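Local coordinates for hypothetical protein (Corynebacterium diphtheriae, PDB 2HRX), which is of unknown function but belongs to the YqgE/AlgH (UPF0301) family, members of which share an AlgH-like domain, at residues R5-M10 / M183-Y188; A53-V58 / P74-I79; V91-Q96 / A110-M115; D154-P159 / D176-Q181. One frame throughout, in Å; residues are numbered along the deposited sequence.

Interaction 1 of 4, residues R5-M10 / M183-Y188; sequences RLFNAM and MPLPLY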
loop_
_atom_site.group_PDB
_atom_site.type_symbol
_atom_site.label_atom_id
_atom_site.label_comp_id
_atom_site.label_asym_id
_atom_site.label_seq_id
_atom_site.Cartn_x
_atom_site.Cartn_y
_atom_site.Cartn_z
ATOM N N ARG A 5 4.078 23.987 -3.322
ATOM C CA ARG A 5 4.440 22.579 -3.288
ATOM C C ARG A 5 3.560 21.905 -4.334
ATOM O O ARG A 5 2.381 22.235 -4.464
ATOM C CB ARG A 5 4.173 22.007 -1.896
ATOM C CG ARG A 5 5.124 22.548 -0.834
ATOM C CD ARG A 5 6.420 21.752 -0.809
ATOM N NE ARG A 5 6.298 20.578 0.054
ATOM C CZ ARG A 5 6.710 19.359 -0.270
ATOM N NH1 ARG A 5 7.273 19.139 -1.446
ATOM N NH2 ARG A 5 6.552 18.355 0.582
ATOM N N LEU A 6 4.143 20.978 -5.086
ATOM C CA LEU A 6 3.435 20.264 -6.149
ATOM C C LEU A 6 1.997 19.854 -5.804
ATOM O O LEU A 6 1.049 20.218 -6.504
ATOM C CB LEU A 6 4.220 19.009 -6.532
ATOM C CG LEU A 6 4.314 18.587 -8.002
ATOM C CD1 LEU A 6 4.554 17.085 -8.041
ATOM C CD2 LEU A 6 3.045 18.939 -8.770
ATOM N N PHE A 7 1.841 19.094 -4.725
ATOM C CA PHE A 7 0.525 18.614 -4.317
ATOM C C PHE A 7 -0.515 19.664 -3.928
ATOM O O PHE A 7 -1.715 19.388 -3.990
ATOM C CB PHE A 7 0.681 17.583 -3.189
ATOM C CG PHE A 7 1.495 16.374 -3.588
ATOM C CD1 PHE A 7 1.625 16.017 -4.933
ATOM C CD2 PHE A 7 2.101 15.572 -2.624
ATOM C CE1 PHE A 7 2.349 14.876 -5.310
ATOM C CE2 PHE A 7 2.824 14.429 -2.991
ATOM C CZ PHE A 7 2.947 14.083 -4.333
ATOM N N ASN A 8 -0.079 20.857 -3.530
ATOM C CA ASN A 8 -1.031 21.900 -3.153
ATOM C C ASN A 8 -1.745 22.493 -4.356
ATOM O O ASN A 8 -2.644 23.320 -4.210
ATOM C CB ASN A 8 -0.343 23.018 -2.372
ATOM C CG ASN A 8 0.108 22.567 -1.012
ATOM O OD1 ASN A 8 -0.480 21.661 -0.427
ATOM N ND2 ASN A 8 1.149 23.202 -0.491
ATOM N N ALA A 9 -1.336 22.070 -5.545
ATOM C CA ALA A 9 -1.952 22.542 -6.779
ATOM C C ALA A 9 -2.952 21.486 -7.233
ATOM O O ALA A 9 -3.651 21.656 -8.235
ATOM C CB ALA A 9 -0.886 22.747 -7.844
HETATM N N MSE A 10 -3.016 20.395 -6.476
HETATM C CA MSE A 10 -3.912 19.288 -6.783
HETATM C C MSE A 10 -5.112 19.266 -5.844
HETATM O O MSE A 10 -5.175 20.022 -4.876
HETATM C CB MSE A 10 -3.162 17.960 -6.664
HETATM C CG MSE A 10 -1.891 17.874 -7.490
HETATM SE SE MSE A 10 -2.219 18.087 -9.380
HETATM C CE MSE A 10 -1.523 19.873 -9.612
HETATM N N MSE A 183 -2.295 15.964 -14.538
HETATM C CA MSE A 183 -1.112 16.781 -14.775
HETATM C C MSE A 183 -1.061 17.817 -13.658
HETATM O O MSE A 183 -2.098 18.207 -13.121
HETATM C CB MSE A 183 -1.208 17.484 -16.131
HETATM C CG MSE A 183 -0.943 16.587 -17.326
HETATM SE SE MSE A 183 0.905 16.055 -17.430
HETATM C CE MSE A 183 1.647 17.669 -18.194
ATOM N N PRO A 184 0.141 18.288 -13.302
ATOM C CA PRO A 184 1.450 17.929 -13.860
ATOM C C PRO A 184 2.232 16.840 -13.110
ATOM O O PRO A 184 3.443 16.715 -13.297
ATOM C CB PRO A 184 2.188 19.253 -13.823
ATOM C CG PRO A 184 1.746 19.787 -12.491
ATOM C CD PRO A 184 0.248 19.513 -12.489
ATOM N N LEU A 185 1.562 16.051 -12.276
ATOM C CA LEU A 185 2.265 15.013 -11.523
ATOM C C LEU A 185 3.110 14.063 -12.379
ATOM O O LEU A 185 4.221 13.697 -11.997
ATOM C CB LEU A 185 1.282 14.209 -10.664
ATOM C CG LEU A 185 0.500 14.981 -9.596
ATOM C CD1 LEU A 185 -0.141 13.993 -8.636
ATOM C CD2 LEU A 185 1.420 15.907 -8.827
ATOM N N PRO A 186 2.603 13.649 -13.548
ATOM C CA PRO A 186 3.408 12.743 -14.376
ATOM C C PRO A 186 4.761 13.323 -14.793
ATOM O O PRO A 186 5.670 12.578 -15.156
ATOM C CB PRO A 186 2.499 12.470 -15.571
ATOM C CG PRO A 186 1.131 12.530 -14.958
ATOM C CD PRO A 186 1.230 13.755 -14.071
ATOM N N LEU A 187 4.895 14.649 -14.739
ATOM C CA LEU A 187 6.147 15.305 -15.115
ATOM C C LEU A 187 7.212 15.184 -14.036
ATOM O O LEU A 187 8.343 15.636 -14.211
ATOM C CB LEU A 187 5.911 16.791 -15.400
ATOM C CG LEU A 187 5.037 17.129 -16.607
ATOM C CD1 LEU A 187 4.905 18.644 -16.720
ATOM C CD2 LEU A 187 5.662 16.536 -17.869
ATOM N N TYR A 188 6.839 14.584 -12.916
ATOM C CA TYR A 188 7.757 14.409 -11.804
ATOM C C TYR A 188 8.080 12.941 -11.561
ATOM O O TYR A 188 8.826 12.606 -10.638
ATOM C CB TYR A 188 7.169 15.055 -10.553
ATOM C CG TYR A 188 7.137 16.560 -10.651
ATOM C CD1 TYR A 188 8.163 17.330 -10.119
ATOM C CD2 TYR A 188 6.105 17.213 -11.323
ATOM C CE1 TYR A 188 8.166 18.727 -10.253
ATOM C CE2 TYR A 188 6.097 18.613 -11.464
ATOM C CZ TYR A 188 7.132 19.356 -10.927
ATOM O OH TYR A 188 7.149 20.725 -11.075
#
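The 2.9 Å backbone hydrogen bond from Tyr188 N to Leu185 O closes a short 3-10 turn, and both of its residues lie against Leu6. Across the contact itself the packing is apolar. Leu185 CD2 presses into the fork of the Leu6 side chain, 3.4 Å from Leu6 CD1 and just as near Leu6 CD2, so the methyls interlock tightly. The same CD2 also lies at the edge of the Phe7 ring, 3.8 Å from Phe7 CE1. Leu6 CD1 also rests over one face of the Tyr188 ring, 3.9 Å from its centroid, a CH-pi contact offset toward the rim. The phenol end of Tyr188 is tied elsewhere, its OH hydrogen-bonded to Met1 N. Bends at chi2 and chi3 (-60° and 106°) curl Met10, a selenomethionine like Met183, so that CE reaches Pro184 CD at 3.4 Å, while SE lies 3.7 Å from Met183 O. The peptide bond before Pro184 is cis. Met10 and Leu185 both also touch Phe156 of strand 155-159. Here two 3-10 turns, one near each end of the chain, meet in an apolar contact beside strand 155-159 of the mixed sheet.

Interaction 2 of 4, residues A53-V58 / P74-I79; sequences ASRSDV and PQALYI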
loop_
_atom_site.group_PDB
_atom_site.type_symbol
_atom_site.label_atom_id
_atom_site.label_comp_id
_atom_site.label_asym_id
_atom_site.label_seq_id
_atom_site.Cartn_x
_atom_site.Cartn_y
_atom_site.Cartn_z
ATOM N N ALA A 53 5.879 0.172 -2.519
ATOM C CA ALA A 53 6.986 0.407 -3.435
ATOM C C ALA A 53 8.366 -0.152 -3.109
ATOM O O ALA A 53 9.292 0.042 -3.894
ATOM C CB ALA A 53 7.101 1.912 -3.674
ATOM N N SER A 54 8.521 -0.852 -1.990
ATOM C CA SER A 54 9.841 -1.354 -1.620
ATOM C C SER A 54 9.971 -2.853 -1.341
ATOM O O SER A 54 9.648 -3.324 -0.253
ATOM C CB SER A 54 10.348 -0.569 -0.406
ATOM O OG SER A 54 11.596 -1.067 0.048
ATOM N N ARG A 55 10.469 -3.595 -2.325
ATOM C CA ARG A 55 10.659 -5.029 -2.166
ATOM C C ARG A 55 11.905 -5.303 -1.333
ATOM O O ARG A 55 12.932 -4.649 -1.516
ATOM C CB ARG A 55 10.803 -5.693 -3.533
ATOM C CG ARG A 55 11.028 -7.191 -3.463
ATOM C CD ARG A 55 10.337 -7.872 -4.623
ATOM N NE ARG A 55 10.844 -7.410 -5.909
ATOM C CZ ARG A 55 11.976 -7.832 -6.456
ATOM N NH1 ARG A 55 12.722 -8.732 -5.827
ATOM N NH2 ARG A 55 12.360 -7.359 -7.635
ATOM N N SER A 56 11.812 -6.258 -0.410
ATOM C CA SER A 56 12.951 -6.608 0.431
ATOM C C SER A 56 13.680 -7.780 -0.209
ATOM O O SER A 56 13.259 -8.286 -1.249
ATOM C CB SER A 56 12.495 -7.026 1.823
ATOM O OG SER A 56 12.123 -8.394 1.830
ATOM N N ASP A 57 14.762 -8.217 0.429
ATOM C CA ASP A 57 15.547 -9.337 -0.072
ATOM C C ASP A 57 15.183 -10.641 0.631
ATOM O O ASP A 57 15.842 -11.666 0.438
ATOM C CB ASP A 57 17.044 -9.058 0.105
ATOM C CG ASP A 57 17.407 -8.683 1.532
ATOM O OD1 ASP A 57 17.001 -9.405 2.469
ATOM O OD2 ASP A 57 18.105 -7.666 1.715
ATOM N N VAL A 58 14.131 -10.604 1.443
ATOM C CA VAL A 58 13.696 -11.791 2.168
ATOM C C VAL A 58 12.582 -12.503 1.408
ATOM O O VAL A 58 11.555 -11.900 1.092
ATOM C CB VAL A 58 13.174 -11.428 3.580
ATOM C CG1 VAL A 58 12.814 -12.694 4.348
ATOM C CG2 VAL A 58 14.223 -10.637 4.332
ATOM N N PRO A 74 6.759 -10.807 -7.368
ATOM C CA PRO A 74 7.856 -11.526 -6.710
ATOM C C PRO A 74 7.432 -12.034 -5.334
ATOM O O PRO A 74 6.905 -11.270 -4.525
ATOM C CB PRO A 74 8.953 -10.468 -6.605
ATOM C CG PRO A 74 8.630 -9.506 -7.715
ATOM C CD PRO A 74 7.140 -9.406 -7.614
ATOM N N GLN A 75 7.671 -13.313 -5.063
ATOM C CA GLN A 75 7.287 -13.891 -3.779
ATOM C C GLN A 75 8.271 -13.548 -2.668
ATOM O O GLN A 75 8.862 -14.427 -2.040
ATOM C CB GLN A 75 7.132 -15.409 -3.924
ATOM C CG GLN A 75 6.071 -15.781 -4.951
ATOM C CD GLN A 75 5.968 -17.268 -5.186
ATOM O OE1 GLN A 75 6.962 -17.928 -5.489
ATOM N NE2 GLN A 75 4.759 -17.807 -5.061
ATOM N N ALA A 76 8.432 -12.249 -2.430
ATOM C CA ALA A 76 9.327 -11.748 -1.396
ATOM C C ALA A 76 8.555 -10.800 -0.488
ATOM O O ALA A 76 7.540 -10.241 -0.891
ATOM C CB ALA A 76 10.485 -11.006 -2.030
ATOM N N LEU A 77 9.029 -10.627 0.739
ATOM C CA LEU A 77 8.373 -9.703 1.656
ATOM C C LEU A 77 8.690 -8.293 1.192
ATOM O O LEU A 77 9.808 -8.016 0.763
ATOM C CB LEU A 77 8.896 -9.882 3.082
ATOM C CG LEU A 77 8.130 -10.757 4.080
ATOM C CD1 LEU A 77 7.661 -12.044 3.443
ATOM C CD2 LEU A 77 9.039 -11.042 5.261
ATOM N N TYR A 78 7.700 -7.412 1.255
ATOM C CA TYR A 78 7.900 -6.022 0.889
ATOM C C TYR A 78 8.017 -5.263 2.210
ATOM O O TYR A 78 7.430 -5.669 3.209
ATOM C CB TYR A 78 6.717 -5.507 0.069
ATOM C CG TYR A 78 6.833 -5.824 -1.403
ATOM C CD1 TYR A 78 6.938 -7.138 -1.847
ATOM C CD2 TYR A 78 6.884 -4.807 -2.350
ATOM C CE1 TYR A 78 7.100 -7.432 -3.212
ATOM C CE2 TYR A 78 7.042 -5.090 -3.712
ATOM C CZ TYR A 78 7.151 -6.408 -4.131
ATOM O OH TYR A 78 7.319 -6.694 -5.469
ATOM N N ILE A 79 8.799 -4.189 2.226
ATOM C CA ILE A 79 8.976 -3.401 3.443
ATOM C C ILE A 79 7.805 -2.433 3.561
ATOM O O ILE A 79 7.748 -1.423 2.860
ATOM C CB ILE A 79 10.307 -2.610 3.399
ATOM C CG1 ILE A 79 11.468 -3.580 3.168
ATOM C CG2 ILE A 79 10.515 -1.840 4.704
ATOM C CD1 ILE A 79 12.826 -2.902 3.018
HETATM O O HOH W 1 7.019 -2.039 0.117
#
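Leu77 O is gripped twice by one residue: Ser56 gives it both its backbone N, at 2.9 Å in the carbonyl plane, and its OG, at 2.6 Å from above that plane. Lodged between its own N and carbonyl carbon (chi1 84°), this OG also accepts from Val58 N in an ST turn. It thus braces the corner at Asp57, beyond which Val58 O receives Leu77 N at 2.9 Å. Leu77 is therefore held from both sides of the bend.

Before the corner, Arg55 and Tyr78 form an antiparallel non-hydrogen-bonded pair. Arg55 CA sits over one face of the Tyr78 ring, 3.9 Å from the centroid in a CH-pi contact. With CG anti to the backbone N (chi1 179°), the arginine chain runs on across the ring, and its CD comes 3.3 Å from Tyr78 OH. That hydroxyl lies at the guanidinium edge, whereas Pro74 CG covers a guanidinium face, 3.5 Å from NE; ring and guanidinium planes are 55° apart. At the other end Ile79 N bonds to Ser54 O at 2.8 Å, nearly in line with the carbonyl. The return link is made by a water that accepts from Ser54 N and lies 2.9 Å from Ile79 O, to which it can donate.

Strand 76-79 pairs in parallel with strand 129-141, Tyr78 bonding to Leu134 and Ala136 through its backbone. The segment 53-58 adds a short antiparallel partner along its other side, broken by the corner: a strand pairing at the margin of a mixed beta sheet.

Interaction 3 of 4, residues V91-Q96 / A110-M115; sequences VGVTAQ and ANRLVM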
loop_
_atom_site.group_PDB
_atom_site.type_symbol
_atom_site.label_atom_id
_atom_site.label_comp_id
_atom_site.label_asym_id
_atom_site.label_seq_id
_atom_site.Cartn_x
_atom_site.Cartn_y
_atom_site.Cartn_z
ATOM N N VAL A 91 -2.065 -8.313 2.001
ATOM C CA VAL A 91 -3.103 -7.569 1.299
ATOM C C VAL A 91 -3.432 -8.376 0.056
ATOM O O VAL A 91 -2.539 -8.747 -0.699
ATOM C CB VAL A 91 -2.627 -6.169 0.847
ATOM C CG1 VAL A 91 -3.771 -5.440 0.150
ATOM C CG2 VAL A 91 -2.132 -5.366 2.039
ATOM N N GLY A 92 -4.712 -8.653 -0.154
ATOM C CA GLY A 92 -5.088 -9.428 -1.311
ATOM C C GLY A 92 -6.091 -8.717 -2.187
ATOM O O GLY A 92 -6.565 -7.626 -1.860
ATOM N N VAL A 93 -6.390 -9.337 -3.323
ATOM C CA VAL A 93 -7.357 -8.813 -4.270
ATOM C C VAL A 93 -8.404 -9.913 -4.373
ATOM O O VAL A 93 -8.102 -11.021 -4.818
ATOM C CB VAL A 93 -6.721 -8.585 -5.654
ATOM C CG1 VAL A 93 -7.757 -8.024 -6.613
ATOM C CG2 VAL A 93 -5.531 -7.640 -5.532
ATOM N N THR A 94 -9.630 -9.612 -3.963
ATOM C CA THR A 94 -10.679 -10.621 -3.995
ATOM C C THR A 94 -10.945 -11.151 -5.393
ATOM O O THR A 94 -10.867 -10.415 -6.381
ATOM C CB THR A 94 -11.996 -10.084 -3.422
ATOM O OG1 THR A 94 -12.403 -8.931 -4.165
ATOM C CG2 THR A 94 -11.824 -9.723 -1.954
ATOM N N ALA A 95 -11.256 -12.442 -5.454
ATOM C CA ALA A 95 -11.546 -13.111 -6.710
ATOM C C ALA A 95 -12.997 -12.841 -7.060
ATOM O O ALA A 95 -13.764 -12.352 -6.225
ATOM C CB ALA A 95 -11.316 -14.614 -6.564
ATOM N N GLN A 96 -13.370 -13.156 -8.296
ATOM C CA GLN A 96 -14.743 -12.966 -8.736
ATOM C C GLN A 96 -15.654 -13.751 -7.798
ATOM O O GLN A 96 -15.297 -14.843 -7.345
ATOM C CB GLN A 96 -14.939 -13.488 -10.164
ATOM C CG GLN A 96 -14.079 -12.835 -11.233
ATOM C CD GLN A 96 -14.374 -11.360 -11.429
ATOM O OE1 GLN A 96 -15.530 -10.931 -11.423
ATOM N NE2 GLN A 96 -13.326 -10.578 -11.626
ATOM N N ALA A 110 -11.262 -1.458 0.591
ATOM C CA ALA A 110 -12.103 -0.750 -0.370
ATOM C C ALA A 110 -12.042 -1.522 -1.684
ATOM O O ALA A 110 -11.018 -2.126 -2.003
ATOM C CB ALA A 110 -11.604 0.679 -0.571
ATOM N N ASN A 111 -13.140 -1.522 -2.431
ATOM C CA ASN A 111 -13.192 -2.221 -3.709
ATOM C C ASN A 111 -12.806 -3.698 -3.558
ATOM O O ASN A 111 -13.427 -4.416 -2.780
ATOM C CB ASN A 111 -12.283 -1.507 -4.711
ATOM C CG ASN A 111 -12.748 -0.088 -4.996
ATOM O OD1 ASN A 111 -11.998 0.737 -5.513
ATOM N ND2 ASN A 111 -14.001 0.200 -4.659
ATOM N N ARG A 112 -11.797 -4.160 -4.291
ATOM C CA ARG A 112 -11.398 -5.561 -4.182
ATOM C C ARG A 112 -10.188 -5.778 -3.272
ATOM O O ARG A 112 -9.673 -6.889 -3.170
ATOM C CB ARG A 112 -11.098 -6.150 -5.565
ATOM C CG ARG A 112 -12.335 -6.556 -6.351
ATOM C CD ARG A 112 -11.995 -7.631 -7.376
ATOM N NE ARG A 112 -13.171 -8.418 -7.733
ATOM C CZ ARG A 112 -14.164 -7.977 -8.498
ATOM N NH1 ARG A 112 -14.122 -6.748 -8.999
ATOM N NH2 ARG A 112 -15.207 -8.761 -8.749
ATOM N N LEU A 113 -9.741 -4.717 -2.613
ATOM C CA LEU A 113 -8.589 -4.816 -1.730
ATOM C C LEU A 113 -9.017 -5.295 -0.358
ATOM O O LEU A 113 -9.987 -4.790 0.210
ATOM C CB LEU A 113 -7.898 -3.459 -1.624
ATOM C CG LEU A 113 -7.396 -2.906 -2.959
ATOM C CD1 LEU A 113 -6.706 -1.572 -2.729
ATOM C CD2 LEU A 113 -6.443 -3.908 -3.599
ATOM N N VAL A 114 -8.286 -6.266 0.180
ATOM C CA VAL A 114 -8.613 -6.814 1.487
ATOM C C VAL A 114 -7.376 -7.138 2.304
ATOM O O VAL A 114 -6.272 -7.247 1.774
ATOM C CB VAL A 114 -9.419 -8.131 1.372
ATOM C CG1 VAL A 114 -10.815 -7.865 0.842
ATOM C CG2 VAL A 114 -8.681 -9.097 0.453
HETATM N N MSE A 115 -7.595 -7.296 3.604
HETATM C CA MSE A 115 -6.557 -7.667 4.542
HETATM C C MSE A 115 -6.776 -9.169 4.698
HETATM O O MSE A 115 -7.922 -9.615 4.835
HETATM C CB MSE A 115 -6.794 -6.978 5.884
HETATM C CG MSE A 115 -5.570 -6.352 6.500
HETATM SE SE MSE A 115 -4.863 -4.983 5.353
HETATM C CE MSE A 115 -3.045 -5.620 5.237
#
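Strands 87-94 and 113-116 are antiparallel neighbours in the mixed sheet, and Gly92 and Val114 form their hydrogen-bonded pair. Gly92 N reaches Val114 O at 2.9 Å and Val114 N returns to Gly92 O at 3.0 Å, each donor tilted about 30° from the acceptor's carbonyl plane. Next along, Thr94 N bonds to Arg112 O at 2.8 Å, this time in the carbonyl plane. Gly92 has no side chain on the face carrying Val114, and Val114 CG2 lies over its backbone, 3.5 Å from Gly92 O. The other branch, CG1, is packed 3.5 Å from Thr94 CG2.

The opposite face holds Val91, Val93, Leu113 and Met115, a selenomethionine. Bends at chi2 and chi3 swing the end of Met115 back to Val91, where CE meets CG2 at a tight 3.3 Å. Val91, Val93 and Leu113 are buried, with helix 162-165 against them: Val165 touches Val91 and Leu113, and Pro162 touches Val93.

Where the pairing ends, Arg112 stretches from CG to NE past Thr94, its CG 3.2 Å from Thr94 OG1. The guanidinium presents an edge to Thr94 O and takes Gln96 NE2 over one face, 3.8 Å above the plane, with the amide and guanidinium planes 35° apart. Arg112 and Gln96 are exposed here, in contrast to the buried valines.

Asn111 and Arg112 are the two central residues of a type II' turn from Ala110 to Leu113, closed by Leu113 N to Ala110 O. It joins strand 106-110 to strand 113-116, the signature of a tight two-residue beta hairpin.

Interaction 4 of 4, residues D154-P159 / D176-Q181; sequences DWFVAP and DVMRRQ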
loop_
_atom_site.group_PDB
_atom_site.type_symbol
_atom_site.label_atom_id
_atom_site.label_comp_id
_atom_site.label_asym_id
_atom_site.label_seq_id
_atom_site.Cartn_x
_atom_site.Cartn_y
_atom_site.Cartn_z
ATOM N N ASP A 154 3.337 17.045 1.818
ATOM C CA ASP A 154 4.090 15.790 1.867
ATOM C C ASP A 154 3.439 14.632 1.119
ATOM O O ASP A 154 4.136 13.762 0.593
ATOM C CB ASP A 154 4.276 15.314 3.315
ATOM C CG ASP A 154 5.153 16.232 4.139
ATOM O OD1 ASP A 154 5.731 17.191 3.585
ATOM O OD2 ASP A 154 5.259 15.979 5.359
ATOM N N TRP A 155 2.111 14.612 1.082
ATOM C CA TRP A 155 1.413 13.498 0.459
ATOM C C TRP A 155 0.270 13.831 -0.477
ATOM O O TRP A 155 -0.477 14.784 -0.256
ATOM C CB TRP A 155 0.833 12.578 1.542
ATOM C CG TRP A 155 1.789 12.193 2.650
ATOM C CD1 TRP A 155 1.864 12.743 3.898
ATOM C CD2 TRP A 155 2.752 11.134 2.619
ATOM N NE1 TRP A 155 2.809 12.087 4.650
ATOM C CE2 TRP A 155 3.370 11.092 3.889
ATOM C CE3 TRP A 155 3.151 10.212 1.641
ATOM C CZ2 TRP A 155 4.367 10.160 4.206
ATOM C CZ3 TRP A 155 4.143 9.283 1.955
ATOM C CH2 TRP A 155 4.737 9.266 3.229
ATOM N N PHE A 156 0.124 13.017 -1.513
ATOM C CA PHE A 156 -0.991 13.181 -2.428
ATOM C C PHE A 156 -1.866 11.950 -2.227
ATOM O O PHE A 156 -1.409 10.821 -2.417
ATOM C CB PHE A 156 -0.543 13.238 -3.882
ATOM C CG PHE A 156 -1.689 13.370 -4.832
ATOM C CD1 PHE A 156 -2.436 14.546 -4.875
ATOM C CD2 PHE A 156 -2.073 12.298 -5.635
ATOM C CE1 PHE A 156 -3.554 14.653 -5.705
ATOM C CE2 PHE A 156 -3.193 12.397 -6.470
ATOM C CZ PHE A 156 -3.930 13.578 -6.500
ATOM N N VAL A 157 -3.117 12.169 -1.840
ATOM C CA VAL A 157 -4.045 11.070 -1.604
ATOM C C VAL A 157 -4.728 10.670 -2.900
ATOM O O VAL A 157 -5.353 11.502 -3.568
ATOM C CB VAL A 157 -5.124 11.467 -0.556
ATOM C CG1 VAL A 157 -6.044 10.281 -0.270
ATOM C CG2 VAL A 157 -4.453 11.934 0.739
ATOM N N ALA A 158 -4.609 9.397 -3.257
ATOM C CA ALA A 158 -5.225 8.897 -4.476
ATOM C C ALA A 158 -5.699 7.469 -4.265
ATOM O O ALA A 158 -5.179 6.754 -3.405
ATOM C CB ALA A 158 -4.234 8.950 -5.629
ATOM N N PRO A 159 -6.693 7.031 -5.049
ATOM C CA PRO A 159 -7.176 5.661 -4.881
ATOM C C PRO A 159 -6.142 4.645 -5.342
ATOM O O PRO A 159 -5.350 4.917 -6.241
ATOM C CB PRO A 159 -8.440 5.633 -5.735
ATOM C CG PRO A 159 -8.117 6.582 -6.837
ATOM C CD PRO A 159 -7.454 7.735 -6.097
ATOM N N ASP A 176 4.846 4.800 -11.574
ATOM C CA ASP A 176 3.598 4.537 -12.282
ATOM C C ASP A 176 2.354 5.105 -11.613
ATOM O O ASP A 176 1.414 5.495 -12.301
ATOM C CB ASP A 176 3.437 3.031 -12.538
ATOM C CG ASP A 176 4.316 2.536 -13.685
ATOM O OD1 ASP A 176 4.331 1.315 -13.944
ATOM O OD2 ASP A 176 4.994 3.371 -14.332
ATOM N N VAL A 177 2.329 5.161 -10.285
ATOM C CA VAL A 177 1.169 5.730 -9.613
ATOM C C VAL A 177 1.118 7.230 -9.915
ATOM O O VAL A 177 0.039 7.810 -10.040
ATOM C CB VAL A 177 1.222 5.512 -8.077
ATOM C CG1 VAL A 177 0.147 6.351 -7.389
ATOM C CG2 VAL A 177 0.984 4.043 -7.756
HETATM N N MSE A 178 2.285 7.856 -10.041
HETATM C CA MSE A 178 2.343 9.286 -10.346
HETATM C C MSE A 178 1.900 9.531 -11.789
HETATM O O MSE A 178 1.209 10.506 -12.072
HETATM C CB MSE A 178 3.767 9.822 -10.134
HETATM C CG MSE A 178 4.194 9.922 -8.673
HETATM SE SE MSE A 178 3.642 11.597 -7.846
HETATM C CE MSE A 178 1.777 11.179 -7.549
ATOM N N ARG A 179 2.271 8.635 -12.698
ATOM C CA ARG A 179 1.891 8.799 -14.101
ATOM C C ARG A 179 0.397 8.695 -14.373
ATOM O O ARG A 179 -0.080 9.198 -15.392
ATOM C CB ARG A 179 2.640 7.795 -14.980
ATOM C CG ARG A 179 4.115 8.117 -15.129
ATOM C CD ARG A 179 4.884 7.008 -15.835
ATOM N NE ARG A 179 6.315 7.263 -15.711
ATOM C CZ ARG A 179 7.143 6.566 -14.940
ATOM N NH1 ARG A 179 6.700 5.545 -14.219
ATOM N NH2 ARG A 179 8.418 6.921 -14.863
ATOM N N ARG A 180 -0.355 8.050 -13.484
ATOM C CA ARG A 180 -1.786 7.935 -13.711
ATOM C C ARG A 180 -2.578 9.041 -13.019
ATOM O O ARG A 180 -3.806 9.022 -13.021
ATOM C CB ARG A 180 -2.311 6.551 -13.281
ATOM C CG ARG A 180 -2.391 6.287 -11.780
ATOM C CD ARG A 180 -3.270 5.060 -11.519
ATOM N NE ARG A 180 -3.491 4.804 -10.095
ATOM C CZ ARG A 180 -2.770 3.959 -9.365
ATOM N NH1 ARG A 180 -1.775 3.277 -9.921
ATOM N NH2 ARG A 180 -3.039 3.799 -8.073
ATOM N N GLN A 181 -1.881 10.012 -12.434
ATOM C CA GLN A 181 -2.562 11.116 -11.765
ATOM C C GLN A 181 -2.688 12.304 -12.724
ATOM O O GLN A 181 -2.028 12.352 -13.758
ATOM C CB GLN A 181 -1.795 11.548 -10.508
ATOM C CG GLN A 181 -1.548 10.443 -9.491
ATOM C CD GLN A 181 -2.805 9.687 -9.118
ATOM O OE1 GLN A 181 -3.839 10.281 -8.824
ATOM N NE2 GLN A 181 -2.715 8.367 -9.115
HETATM O O HOH W 2 -4.951 6.613 -8.443
#
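CG of Gln181 stands beside its backbone N (chi1 -56°), and a second bend at chi2 (-51°) folds the amide back over the end of the preceding helix and against Phe156 and Ala158. Phe156, with CG anti to its backbone N, reaches out from the strand to meet it. Gln181 OE1 lies at the edge of the Phe156 ring, in the ring plane and 3.2 Å from CE2; Ala158 CB is 3.5 Å from the same oxygen. Ring and amide planes stand 57° apart. What fixes the amide's rotation is its other end: Gln181 NE2 donates to Val177 O at 3.0 Å, with that oxygen in the amide plane.

The contact seats the C-terminal end of helix 173-179 on strand 155-159, an edge strand of the mixed sheet whose backbone pairs with strand 19-23. Met178, a selenomethionine, supplies a looser touch from the helix, its CE 4.4 Å from Phe156 CD2, and it also packs on Val22 of that neighbouring strand.

Arg180 runs extended from CG to NE toward the far end of the strand. Its NH2 donates to Pro159 O at 3.2 Å, striking a lone pair in the carbonyl plane. The same nitrogen is salt-bridged to Asp164, which helps hold the guanidinium in place. A water donates to Pro159 O at 2.8 Å and accepts from both Arg180 NE and Gln181 NE2, binding the strand's last carbonyl to both side chains.

Overall arrangement
Interaction 1 spans nearly the whole chain and encloses the other three, which follow in the order 2, 3, 4 without overlapping. Interactions 2, 3 and 4 all reach the same mixed sheet at well-separated places, their centres about 19 to 21 Å apart. Strand 129-141 connects two of them, pairing in parallel with 76-79 and antiparallel with 87-94. Interactions 1 and 4 are direct neighbours, centres about 9 Å apart: the Phe7 ring packs on the backbone of Trp155 and Phe156, and Pro186 on Gln181. The chain ends thus close over the strand 155-159 region, whereas interactions 2 and 3 lie about 28 and 29 Å from interaction 1, measured between centres.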